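Local coordinates for protein putative glycosyl hydrolase (PDB 3K11) that is of unknown exact function but, as a putative family 88 glycosyl hydrolase, probably hydrolyses glycosidic bonds, at residues R38-I43 against S89-A94; S327-Y332 against H359-K364; F77-Y82 against F111-E116. All coordinates share one frame; numbering follows the deposited sequence.

Contact 1 (R38-I43 against S89-A94)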
loop_
_atom_site.group_PDB
_atom_site.type_symbol
_atom_site.label_atom_id
_atom_site.label_comp_id
_atom_site.label_asym_id
_atom_site.label_seq_id
_atom_site.Cartn_x
_atom_site.Cartn_y
_atom_site.Cartn_z
ATOM N N ARG A 38 -13.558 17.235 -29.669
ATOM C CA ARG A 38 -12.220 17.844 -29.791
ATOM C C ARG A 38 -11.166 16.793 -30.137
ATOM O O ARG A 38 -10.312 17.009 -31.008
ATOM C CB ARG A 38 -11.854 18.637 -28.539
ATOM C CG ARG A 38 -10.589 19.451 -28.706
ATOM C CD ARG A 38 -10.428 20.536 -27.646
ATOM N NE ARG A 38 -10.114 20.002 -26.323
ATOM C CZ ARG A 38 -11.007 19.779 -25.361
ATOM N NH1 ARG A 38 -12.307 20.009 -25.531
ATOM N NH2 ARG A 38 -10.595 19.286 -24.204
ATOM N N VAL A 39 -11.246 15.638 -29.483
ATOM C CA VAL A 39 -10.341 14.533 -29.795
ATOM C C VAL A 39 -10.615 14.044 -31.224
ATOM O O VAL A 39 -9.688 13.824 -32.008
ATOM C CB VAL A 39 -10.503 13.354 -28.805
ATOM C CG1 VAL A 39 -9.664 12.191 -29.274
ATOM C CG2 VAL A 39 -10.151 13.784 -27.344
ATOM N N PHE A 40 -11.890 13.879 -31.566
ATOM C CA PHE A 40 -12.257 13.384 -32.883
ATOM C C PHE A 40 -11.746 14.317 -33.985
ATOM O O PHE A 40 -11.197 13.863 -34.995
ATOM C CB PHE A 40 -13.779 13.240 -32.981
ATOM C CG PHE A 40 -14.250 12.792 -34.332
ATOM C CD1 PHE A 40 -13.906 11.551 -34.804
ATOM C CD2 PHE A 40 -14.995 13.639 -35.152
ATOM C CE1 PHE A 40 -14.294 11.121 -36.057
ATOM C CE2 PHE A 40 -15.384 13.224 -36.405
ATOM C CZ PHE A 40 -15.050 11.944 -36.853
ATOM N N ALA A 41 -11.936 15.614 -33.810
ATOM C CA ALA A 41 -11.508 16.567 -34.867
ATOM C C ALA A 41 -10.004 16.455 -35.060
ATOM O O ALA A 41 -9.485 16.472 -36.169
ATOM C CB ALA A 41 -11.899 17.997 -34.502
ATOM N N TYR A 42 -9.289 16.323 -33.959
ATOM C CA TYR A 42 -7.853 16.192 -34.033
ATOM C C TYR A 42 -7.409 14.932 -34.769
ATOM O O TYR A 42 -6.609 14.995 -35.673
ATOM C CB TYR A 42 -7.269 16.213 -32.617
ATOM C CG TYR A 42 -5.781 15.958 -32.601
ATOM C CD1 TYR A 42 -4.898 16.846 -33.180
ATOM C CD2 TYR A 42 -5.264 14.845 -31.988
ATOM C CE1 TYR A 42 -3.531 16.593 -33.173
ATOM C CE2 TYR A 42 -3.911 14.591 -31.984
ATOM C CZ TYR A 42 -3.052 15.464 -32.562
ATOM O OH TYR A 42 -1.696 15.160 -32.525
ATOM N N ILE A 43 -7.947 13.779 -34.390
ATOM C CA ILE A 43 -7.469 12.532 -34.984
ATOM C C ILE A 43 -7.886 12.431 -36.450
ATOM O O ILE A 43 -7.218 11.767 -37.221
ATOM C CB ILE A 43 -7.899 11.278 -34.204
ATOM C CG1 ILE A 43 -9.430 11.110 -34.186
ATOM C CG2 ILE A 43 -7.292 11.321 -32.779
ATOM C CD1 ILE A 43 -9.876 9.717 -34.461
ATOM N N SER A 89 -13.523 0.771 -33.080
ATOM C CA SER A 89 -14.596 0.239 -32.209
ATOM C C SER A 89 -15.222 1.335 -31.366
ATOM O O SER A 89 -16.453 1.375 -31.209
ATOM C CB SER A 89 -14.099 -0.924 -31.305
ATOM O OG SER A 89 -14.119 -2.188 -31.996
ATOM N N ALA A 90 -14.387 2.220 -30.829
ATOM C CA ALA A 90 -14.873 3.372 -30.054
ATOM C C ALA A 90 -15.850 4.242 -30.822
ATOM O O ALA A 90 -16.916 4.660 -30.304
ATOM C CB ALA A 90 -13.692 4.205 -29.587
ATOM N N LEU A 91 -15.485 4.557 -32.059
ATOM C CA LEU A 91 -16.311 5.440 -32.908
ATOM C C LEU A 91 -17.599 4.788 -33.374
ATOM O O LEU A 91 -18.640 5.470 -33.501
ATOM C CB LEU A 91 -15.473 5.931 -34.094
ATOM C CG LEU A 91 -14.388 6.955 -33.705
ATOM C CD1 LEU A 91 -13.406 7.189 -34.883
ATOM C CD2 LEU A 91 -14.998 8.286 -33.144
ATOM N N ILE A 92 -17.566 3.475 -33.618
ATOM C CA ILE A 92 -18.798 2.735 -33.888
ATOM C C ILE A 92 -19.732 2.893 -32.690
ATOM O O ILE A 92 -20.925 3.178 -32.817
ATOM C CB ILE A 92 -18.505 1.257 -34.184
ATOM C CG1 ILE A 92 -17.771 1.099 -35.516
ATOM C CG2 ILE A 92 -19.816 0.388 -34.202
ATOM C CD1 ILE A 92 -17.075 -0.273 -35.656
ATOM N N ALA A 93 -19.177 2.740 -31.495
ATOM C CA ALA A 93 -19.983 2.877 -30.296
ATOM C C ALA A 93 -20.463 4.301 -30.098
ATOM O O ALA A 93 -21.631 4.519 -29.733
ATOM C CB ALA A 93 -19.200 2.396 -29.046
ATOM N N ALA A 94 -19.580 5.275 -30.331
ATOM C CA ALA A 94 -19.942 6.679 -30.151
ATOM C C ALA A 94 -21.085 7.086 -31.097
ATOM O O ALA A 94 -21.976 7.866 -30.706
ATOM C CB ALA A 94 -18.743 7.581 -30.315
#
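Helices 29-45 and 82-98 belong to the mainly helical body expected of a family 88 glycoside hydrolase, and they meet here through three apolar side chains: F40 and I43 from the first helix, L91 from the second. L91 is the central piece because its forked end can serve two neighbours at once. Its CD2 methyl rests 3.8 Å from F40 CD1 and 4.1 Å from F40 CE1, approaching the ring at a slant beside the bond that joins these two carbons. The other methyl, CD1, meets both residues of the facing helix, 4.2 Å from F40 CE1 and 4.4 Å from I43 CD1. F40 swings its ring anti to its own backbone N (chi1 177°), which carries the aromatic carbons outward across the gap. Such reach is needed, since the CA atoms of F40 and L91, the nearest pair, are 8.9 Å apart. The long CG1-CD1 branch of I43 spans the greater distance, three residues further on. All three residues are buried and need no polar partners for their side chains. Helix 101-128 completes the packing: Y103 meets the F40 ring edge-to-face, while Y106 and V107 touch L91. Y400 of helix 400-416 lies against I43. Hydrocarbon packing of this kind between helices is consistent with the (α/α)6 barrel of the six-hairpin glycosidases.

Contact 2 (S327-Y332 against H359-K364)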
loop_
_atom_site.group_PDB
_atom_site.type_symbol
_atom_site.label_atom_id
_atom_site.label_comp_id
_atom_site.label_asym_id
_atom_site.label_seq_id
_atom_site.Cartn_x
_atom_site.Cartn_y
_atom_site.Cartn_z
ATOM N N SER A 327 -4.359 6.253 -20.397
ATOM C CA SER A 327 -5.059 5.306 -21.271
ATOM C C SER A 327 -5.787 4.217 -20.466
ATOM O O SER A 327 -6.941 3.912 -20.729
ATOM C CB SER A 327 -4.153 4.682 -22.326
ATOM O OG SER A 327 -3.100 3.905 -21.783
ATOM N N ALA A 328 -5.140 3.669 -19.460
ATOM C CA ALA A 328 -5.778 2.676 -18.618
ATOM C C ALA A 328 -6.986 3.252 -17.926
ATOM O O ALA A 328 -8.034 2.613 -17.830
ATOM C CB ALA A 328 -4.802 2.160 -17.563
ATOM N N THR A 329 -6.842 4.473 -17.426
ATOM C CA THR A 329 -7.931 5.157 -16.757
ATOM C C THR A 329 -9.134 5.263 -17.659
ATOM O O THR A 329 -10.271 4.939 -17.245
ATOM C CB THR A 329 -7.487 6.551 -16.255
ATOM O OG1 THR A 329 -6.417 6.392 -15.306
ATOM C CG2 THR A 329 -8.653 7.298 -15.604
ATOM N N ALA A 330 -8.896 5.644 -18.913
ATOM C CA ALA A 330 -9.993 5.752 -19.881
ATOM C C ALA A 330 -10.674 4.395 -20.137
ATOM O O ALA A 330 -11.909 4.308 -20.237
ATOM C CB ALA A 330 -9.483 6.356 -21.233
ATOM N N ILE A 331 -9.867 3.368 -20.343
ATOM C CA ILE A 331 -10.382 2.014 -20.521
ATOM C C ILE A 331 -11.292 1.623 -19.327
ATOM O O ILE A 331 -12.418 1.129 -19.553
ATOM C CB ILE A 331 -9.287 0.945 -20.688
ATOM C CG1 ILE A 331 -8.445 1.164 -21.968
ATOM C CG2 ILE A 331 -9.930 -0.466 -20.703
ATOM C CD1 ILE A 331 -7.052 0.411 -21.944
ATOM N N TYR A 332 -10.842 1.840 -18.099
ATOM C CA TYR A 332 -11.660 1.505 -16.944
ATOM C C TYR A 332 -12.957 2.269 -16.925
ATOM O O TYR A 332 -14.017 1.716 -16.584
ATOM C CB TYR A 332 -10.948 1.730 -15.634
ATOM C CG TYR A 332 -9.647 0.942 -15.513
ATOM C CD1 TYR A 332 -9.547 -0.372 -15.960
ATOM C CD2 TYR A 332 -8.551 1.486 -14.891
ATOM C CE1 TYR A 332 -8.355 -1.084 -15.824
ATOM C CE2 TYR A 332 -7.347 0.771 -14.751
ATOM C CZ TYR A 332 -7.262 -0.499 -15.236
ATOM O OH TYR A 332 -6.073 -1.211 -15.139
ATOM N N HIS A 359 -13.814 12.742 -15.280
ATOM C CA HIS A 359 -13.269 14.067 -14.957
ATOM C C HIS A 359 -11.748 14.064 -15.091
ATOM O O HIS A 359 -11.150 15.007 -15.645
ATOM C CB HIS A 359 -13.647 14.492 -13.540
ATOM C CG HIS A 359 -15.040 15.026 -13.408
ATOM N ND1 HIS A 359 -15.494 16.123 -14.114
ATOM C CD2 HIS A 359 -16.077 14.619 -12.639
ATOM C CE1 HIS A 359 -16.754 16.362 -13.782
ATOM N NE2 HIS A 359 -17.124 15.477 -12.871
ATOM N N ALA A 360 -11.133 12.983 -14.609
ATOM C CA ALA A 360 -9.685 12.817 -14.634
ATOM C C ALA A 360 -9.200 12.814 -16.101
ATOM O O ALA A 360 -8.360 13.598 -16.511
ATOM C CB ALA A 360 -9.285 11.510 -13.950
ATOM N N VAL A 361 -9.795 11.953 -16.892
ATOM C CA VAL A 361 -9.420 11.812 -18.288
ATOM C C VAL A 361 -9.665 13.100 -19.114
ATOM O O VAL A 361 -8.817 13.512 -19.935
ATOM C CB VAL A 361 -10.210 10.592 -18.892
ATOM C CG1 VAL A 361 -10.176 10.562 -20.347
ATOM C CG2 VAL A 361 -9.632 9.279 -18.287
ATOM N N ALA A 362 -10.821 13.724 -18.930
ATOM C CA ALA A 362 -11.143 14.917 -19.682
ATOM C C ALA A 362 -10.104 16.021 -19.410
ATOM O O ALA A 362 -9.801 16.812 -20.277
ATOM C CB ALA A 362 -12.575 15.384 -19.372
ATOM N N GLY A 363 -9.567 16.059 -18.209
ATOM C CA GLY A 363 -8.482 16.986 -17.863
ATOM C C GLY A 363 -7.176 16.766 -18.600
ATOM O O GLY A 363 -6.298 17.624 -18.561
ATOM N N LYS A 364 -7.046 15.649 -19.297
ATOM C CA LYS A 364 -5.839 15.336 -20.070
ATOM C C LYS A 364 -6.064 15.498 -21.571
ATOM O O LYS A 364 -5.180 15.208 -22.364
ATOM C CB LYS A 364 -5.380 13.931 -19.751
ATOM C CG LYS A 364 -4.912 13.775 -18.315
ATOM C CD LYS A 364 -3.559 14.409 -18.112
ATOM C CE LYS A 364 -3.234 14.467 -16.626
ATOM N NZ LYS A 364 -1.905 15.103 -16.409
#
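V361 turns CG1 anti to its backbone N (chi1 165°) and thereby sets CG2 beside that N, aimed at helix 326-342; T329, with its own CG2 anti to the backbone N, sends a methyl back to meet it. The two CG2 atoms come within 3.5 Å, tighter than usual for carbon atoms, and the two side chains run antiparallel as they pass. V361 CG2 is also 4.0 Å from T329 CB. The same methyl sits 3.8 Å from the backbone N of A330 and 4.2 Å from A330 CB, so one valine branch fits against two successive residues. Alanine suits this place because its short side chain lets the backbones draw close: the CA atoms of A330 and V361 are only 6.3 Å apart. Helices 326-342 and 347-362 follow one another after a short connection and form an antiparallel hairpin, with the start of the first beside the end of the second. V403 of helix 400-416 packs against both A330 and V361. T329 OG1 is turned back to the carbonyl O of E325, four residues earlier and just ahead of the helix, and receives the backbone N-H of W313, while the threonine methyl faces the valine. The buried hydroxyl is thus satisfied by backbone groups, and the contact itself relies on van der Waals fit, with a methyl lying against the A330 backbone as well as against side chains.

Contact 3 (F77-Y82 against F111-E116)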
loop_
_atom_site.group_PDB
_atom_site.type_symbol
_atom_site.label_atom_id
_atom_site.label_comp_id
_atom_site.label_asym_id
_atom_site.label_seq_id
_atom_site.Cartn_x
_atom_site.Cartn_y
_atom_site.Cartn_z
ATOM N N PHE A 77 -0.943 9.243 -36.538
ATOM C CA PHE A 77 -1.326 7.909 -36.106
ATOM C C PHE A 77 -1.556 6.964 -37.278
ATOM O O PHE A 77 -2.133 7.378 -38.292
ATOM C CB PHE A 77 -2.610 8.004 -35.319
ATOM C CG PHE A 77 -2.535 8.997 -34.209
ATOM C CD1 PHE A 77 -1.715 8.740 -33.110
ATOM C CD2 PHE A 77 -3.183 10.229 -34.310
ATOM C CE1 PHE A 77 -1.574 9.687 -32.115
ATOM C CE2 PHE A 77 -3.071 11.160 -33.307
ATOM C CZ PHE A 77 -2.253 10.873 -32.191
ATOM N N ARG A 78 -1.121 5.706 -37.119
ATOM C CA ARG A 78 -1.244 4.665 -38.163
ATOM C C ARG A 78 -2.691 4.210 -38.227
ATOM O O ARG A 78 -3.354 4.089 -37.190
ATOM C CB ARG A 78 -0.309 3.478 -37.848
ATOM C CG ARG A 78 1.177 3.786 -37.981
ATOM C CD ARG A 78 2.130 2.806 -37.255
ATOM N NE ARG A 78 1.994 2.942 -35.790
ATOM C CZ ARG A 78 1.765 1.951 -34.911
ATOM N NH1 ARG A 78 1.703 0.665 -35.287
ATOM N NH2 ARG A 78 1.623 2.254 -33.624
ATOM N N LEU A 79 -3.197 4.009 -39.441
ATOM C CA LEU A 79 -4.588 3.595 -39.651
ATOM C C LEU A 79 -4.947 2.172 -39.249
ATOM O O LEU A 79 -6.118 1.895 -38.995
ATOM C CB LEU A 79 -4.974 3.755 -41.134
ATOM C CG LEU A 79 -5.177 5.162 -41.705
ATOM C CD1 LEU A 79 -5.453 5.149 -43.254
ATOM C CD2 LEU A 79 -6.368 5.820 -41.033
ATOM N N ALA A 80 -3.970 1.268 -39.245
ATOM C CA ALA A 80 -4.275 -0.141 -39.007
ATOM C C ALA A 80 -3.437 -0.753 -37.921
ATOM O O ALA A 80 -3.247 -1.978 -37.892
ATOM C CB ALA A 80 -4.161 -0.932 -40.256
ATOM N N SER A 81 -3.025 0.074 -36.959
ATOM C CA SER A 81 -2.359 -0.439 -35.799
ATOM C C SER A 81 -3.450 -1.002 -34.853
ATOM O O SER A 81 -4.635 -0.720 -35.019
ATOM C CB SER A 81 -1.682 0.707 -35.094
ATOM O OG SER A 81 -2.662 1.619 -34.645
ATOM N N TYR A 82 -3.066 -1.789 -33.852
ATOM C CA TYR A 82 -4.104 -2.281 -32.935
ATOM C C TYR A 82 -4.720 -1.131 -32.163
ATOM O O TYR A 82 -5.909 -1.155 -31.873
ATOM C CB TYR A 82 -3.554 -3.355 -32.000
ATOM C CG TYR A 82 -2.638 -2.910 -30.898
ATOM C CD1 TYR A 82 -3.164 -2.441 -29.697
ATOM C CD2 TYR A 82 -1.284 -3.064 -30.979
ATOM C CE1 TYR A 82 -2.350 -2.074 -28.668
ATOM C CE2 TYR A 82 -0.472 -2.702 -29.940
ATOM C CZ TYR A 82 -1.018 -2.187 -28.787
ATOM O OH TYR A 82 -0.224 -1.866 -27.688
ATOM N N PHE A 111 -12.084 2.345 -43.537
ATOM C CA PHE A 111 -12.210 0.942 -43.941
ATOM C C PHE A 111 -12.392 0.760 -45.432
ATOM O O PHE A 111 -11.814 -0.143 -46.025
ATOM C CB PHE A 111 -13.372 0.242 -43.194
ATOM C CG PHE A 111 -13.118 -0.041 -41.733
ATOM C CD1 PHE A 111 -11.859 0.084 -41.166
ATOM C CD2 PHE A 111 -14.152 -0.544 -40.955
ATOM C CE1 PHE A 111 -11.654 -0.240 -39.872
ATOM C CE2 PHE A 111 -13.920 -0.875 -39.617
ATOM C CZ PHE A 111 -12.702 -0.682 -39.094
ATOM N N ARG A 112 -13.187 1.615 -46.060
ATOM C CA ARG A 112 -13.380 1.501 -47.504
ATOM C C ARG A 112 -12.070 1.812 -48.254
ATOM O O ARG A 112 -11.788 1.201 -49.267
ATOM C CB ARG A 112 -14.516 2.409 -47.977
ATOM C CG ARG A 112 -15.856 1.883 -47.530
ATOM C CD ARG A 112 -16.986 2.835 -47.799
ATOM N NE ARG A 112 -18.192 2.285 -47.200
ATOM C CZ ARG A 112 -18.996 1.400 -47.783
ATOM N NH1 ARG A 112 -18.778 0.986 -49.014
ATOM N NH2 ARG A 112 -20.039 0.934 -47.132
ATOM N N PHE A 113 -11.284 2.756 -47.725
ATOM C CA PHE A 113 -10.018 3.145 -48.296
ATOM C C PHE A 113 -9.051 1.977 -48.190
ATOM O O PHE A 113 -8.397 1.625 -49.150
ATOM C CB PHE A 113 -9.456 4.365 -47.550
ATOM C CG PHE A 113 -8.000 4.651 -47.859
ATOM C CD1 PHE A 113 -7.636 5.143 -49.110
ATOM C CD2 PHE A 113 -7.016 4.423 -46.922
ATOM C CE1 PHE A 113 -6.307 5.413 -49.406
ATOM C CE2 PHE A 113 -5.688 4.689 -47.197
ATOM C CZ PHE A 113 -5.328 5.185 -48.443
ATOM N N LEU A 114 -8.934 1.384 -47.017
ATOM C CA LEU A 114 -8.031 0.243 -46.856
ATOM C C LEU A 114 -8.451 -0.928 -47.758
ATOM O O LEU A 114 -7.592 -1.584 -48.357
ATOM C CB LEU A 114 -7.974 -0.195 -45.402
ATOM C CG LEU A 114 -7.281 0.768 -44.425
ATOM C CD1 LEU A 114 -7.408 0.223 -43.002
ATOM C CD2 LEU A 114 -5.811 1.023 -44.816
ATOM N N ALA A 115 -9.754 -1.193 -47.842
ATOM C CA ALA A 115 -10.281 -2.263 -48.751
ATOM C C ALA A 115 -9.948 -1.987 -50.207
ATOM O O ALA A 115 -9.628 -2.900 -50.992
ATOM C CB ALA A 115 -11.814 -2.415 -48.578
ATOM N N GLU A 116 -10.042 -0.723 -50.589
ATOM C CA GLU A 116 -9.770 -0.333 -51.944
ATOM C C GLU A 116 -8.299 -0.502 -52.279
ATOM O O GLU A 116 -7.979 -1.018 -53.335
ATOM C CB GLU A 116 -10.140 1.122 -52.133
ATOM C CG GLU A 116 -9.915 1.613 -53.543
ATOM C CD GLU A 116 -10.193 3.082 -53.671
ATOM O OE1 GLU A 116 -10.269 3.793 -52.630
ATOM O OE2 GLU A 116 -10.304 3.515 -54.825
#
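The F113 ring receives a methyl of L79 at the side bearing CD2 and CE2: L79 CD1 is 4.1 Å from F113 CD2 and 4.0 Å from F113 CE2, coming in at a slant to the ring plane. The leucine chain runs roughly perpendicular to that of the phenylalanine. The contact ties the loop leading into helix 82-98 to helix 101-128, two parts of a fold consistent with the (α/α)6 barrel of the six-hairpin clan. A second flat group, the R78 guanidinium, was modelled in two conformers; in one, tentatively, S81 CB lies over a face and D8 of a second subunit forms a salt bridge. S81 is the N-cap of helix 82-98, its OG bonded to the backbone N of W84, and this fixes the end of the loop that carries L79 and A80. F113 reaches the loop with its ring anti to the backbone N (chi1 167°), which brings CD2 and CE2 to the leucine methyl. L114, the other anchor on the helix, spreads its branches over two loop residues. I138 of helix 133-139 touches both A80 and L114. L114 CD2 stands 4.4 Å from L79 CD1, while A80, with only a CB to offer, meets L114 CD1 at 4.4 Å.

From the N terminus, the chain runs through helix 29-45 and a segment with short strands to the loop 77-82, then into helices 82-98 and 101-128. Contact 1 closes the loop from 43 to 89, and contact 3 closes the one from 82 to 111. Because their segments alternate, the two closures cross, binding the first helix, the loop and the next two helices together. They also touch directly, Y42 CE2 lying 3.8 Å from F77 CE2. Contact 2 comes later, in series with both, and closes a helical hairpin. Its nearest atoms are about 5 Å from contact 1 and about 9 Å from contact 3; it touches neither, although helix 400-416 packs against residues of contacts 1 and 2.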